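Local coordinates for protein putative peptidase (Clostridium acetobutylicum, PDB 3K9T) that binds one zinc ion per subunit, probably serves in the biosynthesis of modified polysaccharides, and is not expected to act as a peptidase despite its aminopeptidase-like domain, at residues V349-T352 with I353-R357; E415-R418 with I419-A423. All blocks are in the same frame, centred on the assembly; numbering follows the deposited sequence.

Contact 1 of 2, residues V349-T352 with I353-R357; sequences VIYT and IENNR
Val-349 O receives Ile-353 N, and Ile-350 O receives Glu-354 N, each at 2.9 Å and close to straight, the i to i+4 pattern of an alpha helix. One residue on, Asn-355 N reaches Tyr-351 O at 3.1 Å with an N-H...O angle of 153°. This stretch covers the last turns of helix 336-355, where the aminopeptidase-like region passes into the permutated winged helix-turn-helix domain. Asn-356 is the centre of an inverse gamma turn, with a weak bond from Arg-357 N to Asn-355 O. Tyr-351 and Asn-355 carry the side-chain contact. With CG of Tyr-351 anti to its backbone nitrogen (chi1 175°), the ring lies alongside the last turn, and Asn-355 ND2 sits 3.1 Å above the middle of the ring. Ring and amide planes are 61° apart, so the amide tilts steeply onto the face instead of stacking flat. The same ND2 makes a weak bond to Tyr-351 O, which therefore accepts from both nitrogens of Asn-355. Within the turn, Val-349 CG1 packs against Ile-353 CD1, 3.9 Å apart; Tyr-220 and helix 271-282 cover Ile-353 as well. The carboxylate of Glu-354 points outward to Tyr-220 OH and the backbone nitrogens of Lys-217 and Tyr-218, while Tyr-351 OH bonds to Glu-3.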
# COMPACT_ATOMS: atom_id res chain seq x y z
N VAL A 349 -1.59 -17.79 20.69
CA VAL A 349 -0.44 -17.57 19.85
C VAL A 349 0.31 -18.89 19.66
O VAL A 349 0.61 -19.24 18.51
CB VAL A 349 0.45 -16.46 20.39
CG1 VAL A 349 1.83 -16.47 19.72
CG2 VAL A 349 -0.26 -15.14 20.18
N ILE A 350 0.57 -19.61 20.76
CA ILE A 350 1.35 -20.84 20.75
C ILE A 350 0.60 -21.92 19.99
O ILE A 350 1.19 -22.61 19.17
CB ILE A 350 1.76 -21.32 22.17
CG1 ILE A 350 2.84 -20.38 22.75
CG2 ILE A 350 2.27 -22.75 22.11
CD1 ILE A 350 3.18 -20.55 24.27
N TYR A 351 -0.70 -22.04 20.24
CA TYR A 351 -1.55 -22.93 19.44
C TYR A 351 -1.40 -22.60 17.94
O TYR A 351 -1.31 -23.51 17.14
CB TYR A 351 -3.02 -22.79 19.86
CG TYR A 351 -4.01 -23.58 19.01
CD1 TYR A 351 -4.47 -23.10 17.77
CD2 TYR A 351 -4.51 -24.80 19.45
CE1 TYR A 351 -5.38 -23.83 17.01
CE2 TYR A 351 -5.44 -25.54 18.69
CZ TYR A 351 -5.87 -25.04 17.48
OH TYR A 351 -6.76 -25.77 16.74
N THR A 352 -1.36 -21.33 17.57
CA THR A 352 -1.24 -20.95 16.15
C THR A 352 0.15 -21.33 15.58
O THR A 352 0.27 -21.88 14.48
CB THR A 352 -1.56 -19.45 15.94
OG1 THR A 352 -2.82 -19.14 16.54
CG2 THR A 352 -1.61 -19.10 14.46
N ILE A 353 1.18 -21.05 16.35
CA ILE A 353 2.54 -21.39 15.97
C ILE A 353 2.62 -22.87 15.67
O ILE A 353 3.17 -23.27 14.66
CB ILE A 353 3.53 -21.07 17.10
CG1 ILE A 353 3.72 -19.57 17.25
CG2 ILE A 353 4.90 -21.76 16.86
CD1 ILE A 353 4.39 -19.22 18.58
N GLU A 354 2.07 -23.67 16.57
CA GLU A 354 2.17 -25.13 16.47
C GLU A 354 1.38 -25.73 15.32
O GLU A 354 1.85 -26.65 14.67
CB GLU A 354 1.66 -25.71 17.78
CG GLU A 354 2.61 -25.56 18.93
CD GLU A 354 3.69 -26.59 18.91
OE1 GLU A 354 3.35 -27.77 18.73
OE2 GLU A 354 4.88 -26.22 19.09
N ASN A 355 0.18 -25.21 15.07
CA ASN A 355 -0.72 -25.72 14.03
C ASN A 355 -0.68 -25.02 12.67
O ASN A 355 -1.55 -25.28 11.84
CB ASN A 355 -2.17 -25.73 14.54
CG ASN A 355 -2.38 -26.71 15.68
OD1 ASN A 355 -2.14 -27.89 15.53
ND2 ASN A 355 -2.85 -26.20 16.84
N ASN A 356 0.31 -24.16 12.44
CA ASN A 356 0.44 -23.46 11.16
C ASN A 356 1.09 -24.35 10.11
O ASN A 356 2.20 -24.07 9.67
CB ASN A 356 1.27 -22.16 11.31
CG ASN A 356 1.24 -21.29 10.04
OD1 ASN A 356 0.29 -21.36 9.28
ND2 ASN A 356 2.28 -20.47 9.82
N ARG A 357 0.37 -25.36 9.66
CA ARG A 357 0.94 -26.29 8.68
C ARG A 357 0.80 -25.83 7.22
O ARG A 357 0.18 -24.81 6.94
CB ARG A 357 0.36 -27.67 8.92
CG ARG A 357 0.83 -28.22 10.24
CD ARG A 357 0.09 -29.48 10.65
NE ARG A 357 0.32 -29.64 12.08
CZ ARG A 357 1.47 -30.06 12.61
NH1 ARG A 357 2.50 -30.43 11.85
NH2 ARG A 357 1.57 -30.13 13.93

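Contact 2 of 2, residues E415-R418 with I419-A423; sequences EFRR and IKYAA
The guanidinium of Arg-417 meets the hydroxyl of Tyr-421 at its edge, with OH almost in the guanidinium plane. Arg-417 NH1 donates to Tyr-421 OH at 2.9 Å with an angle of 149°, and the guanidinium and ring planes stand 55° apart, which rules out a parallel stack. The two side chains run side by side in the same direction, one helical turn apart, and Arg-417 CB lies 3.8 Å from Tyr-421 CE2. Arg-417 CG stands anti to the carbonyl carbon (chi1 -68°), the chain bends at chi2, and NH1 ends beside the phenol oxygen. Beyond the pair, NH1 also bonds to Asn-6, NE forms a salt bridge with Glu-348, and Tyr-421 OH bonds to Glu-3. In the backbone, Tyr-421 N donates to Arg-417 O at 2.9 Å, and Lys-420 N to Phe-416 O at 3.0 Å. Glu-415 is the N-cap of the helix: its OE2, approached from over the carboxylate plane, accepts from Arg-417 N at 3.0 Å. The bond from Ile-419 N to Glu-415 O is long and weak. This first part of helix 416-428 belongs to the permutated winged helix-turn-helix domain. Phe-416 and Ile-419 pack on helix 405-412, Ile-419 and Ala-422 on helix 389-398, and Phe-416, Lys-420 and Tyr-421 on helix 336-355.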
# COMPACT_ATOMS: atom_id res chain seq x y z
N GLU A 415 -10.89 -16.33 10.71
CA GLU A 415 -10.19 -16.69 11.91
C GLU A 415 -9.36 -17.99 11.73
O GLU A 415 -9.76 -18.93 11.05
CB GLU A 415 -11.21 -16.84 13.02
CG GLU A 415 -10.62 -16.78 14.38
CD GLU A 415 -10.54 -18.11 14.99
OE1 GLU A 415 -11.61 -18.75 15.00
OE2 GLU A 415 -9.44 -18.49 15.46
N PHE A 416 -8.21 -18.02 12.38
CA PHE A 416 -7.27 -19.10 12.19
C PHE A 416 -7.84 -20.48 12.53
O PHE A 416 -7.72 -21.40 11.74
CB PHE A 416 -5.96 -18.85 12.95
CG PHE A 416 -4.94 -19.97 12.77
CD1 PHE A 416 -4.11 -20.00 11.67
CD2 PHE A 416 -4.86 -21.01 13.67
CE1 PHE A 416 -3.21 -21.03 11.51
CE2 PHE A 416 -3.97 -22.05 13.51
CZ PHE A 416 -3.16 -22.07 12.43
N ARG A 417 -8.46 -20.64 13.69
CA ARG A 417 -9.02 -21.95 14.03
C ARG A 417 -10.04 -22.47 13.02
O ARG A 417 -10.14 -23.66 12.82
CB ARG A 417 -9.61 -21.96 15.41
CG ARG A 417 -8.57 -21.82 16.50
CD ARG A 417 -8.99 -22.57 17.71
NE ARG A 417 -8.11 -22.33 18.84
CZ ARG A 417 -7.90 -23.20 19.83
NH1 ARG A 417 -8.48 -24.41 19.81
NH2 ARG A 417 -7.10 -22.87 20.83
N ARG A 418 -10.79 -21.58 12.39
CA ARG A 418 -11.76 -22.00 11.37
C ARG A 418 -11.09 -22.68 10.18
O ARG A 418 -11.55 -23.70 9.65
CB ARG A 418 -12.48 -20.76 10.88
CG ARG A 418 -13.79 -21.04 10.32
CD ARG A 418 -14.51 -19.77 10.03
NE ARG A 418 -15.52 -20.06 9.04
CZ ARG A 418 -16.10 -19.16 8.27
NH1 ARG A 418 -15.75 -17.89 8.37
NH2 ARG A 418 -17.02 -19.55 7.39
N ILE A 419 -9.98 -22.09 9.78
CA ILE A 419 -9.16 -22.63 8.72
C ILE A 419 -8.55 -23.95 9.17
O ILE A 419 -8.57 -24.91 8.42
CB ILE A 419 -8.11 -21.60 8.30
CG1 ILE A 419 -8.82 -20.32 7.78
CG2 ILE A 419 -7.16 -22.21 7.31
CD1 ILE A 419 -9.86 -20.56 6.72
N LYS A 420 -8.07 -24.01 10.41
CA LYS A 420 -7.40 -25.19 10.94
C LYS A 420 -8.30 -26.40 10.99
O LYS A 420 -7.95 -27.51 10.56
CB LYS A 420 -6.88 -24.86 12.35
CG LYS A 420 -5.88 -25.86 12.91
CD LYS A 420 -6.55 -27.06 13.58
CE LYS A 420 -5.55 -27.89 14.37
NZ LYS A 420 -6.14 -29.17 14.83
N TYR A 421 -9.49 -26.19 11.53
CA TYR A 421 -10.45 -27.25 11.65
C TYR A 421 -10.97 -27.66 10.27
O TYR A 421 -11.27 -28.84 10.05
CB TYR A 421 -11.59 -26.85 12.59
CG TYR A 421 -11.15 -26.64 14.01
CD1 TYR A 421 -10.31 -27.56 14.65
CD2 TYR A 421 -11.63 -25.56 14.76
CE1 TYR A 421 -9.92 -27.38 15.96
CE2 TYR A 421 -11.23 -25.36 16.09
CZ TYR A 421 -10.38 -26.27 16.68
OH TYR A 421 -9.98 -26.08 17.99
N ALA A 422 -11.05 -26.72 9.33
CA ALA A 422 -11.45 -27.07 7.97
C ALA A 422 -10.39 -27.99 7.36
O ALA A 422 -10.72 -29.03 6.79
CB ALA A 422 -11.73 -25.81 7.12
N ALA A 423 -9.12 -27.62 7.54
CA ALA A 423 -7.98 -28.40 7.08
C ALA A 423 -7.92 -29.78 7.75
O ALA A 423 -7.52 -30.76 7.13
CB ALA A 423 -6.67 -27.64 7.34

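In the fold
Both contacts are local to one helix, but at opposite ends: contact 1 closes helix 336-355, whereas contact 2 opens helix 416-428. Their centres lie 11 Å apart, and they touch directly across the junction between the aminopeptidase-like region and the C-terminal domain. Tyr-351 is central to that meeting, in a cation-pi interaction with Arg-417 and with its OH 3.4 Å from Lys-420 CE. Contact 1 is almost wholly buried and pairs an aromatic face with an amide; contact 2 is only partly buried and rests on charged groups together with an exposed tyrosine. Glu-3 draws the two together, bonding to both tyrosine hydroxyls and forming a salt bridge with Lys-420.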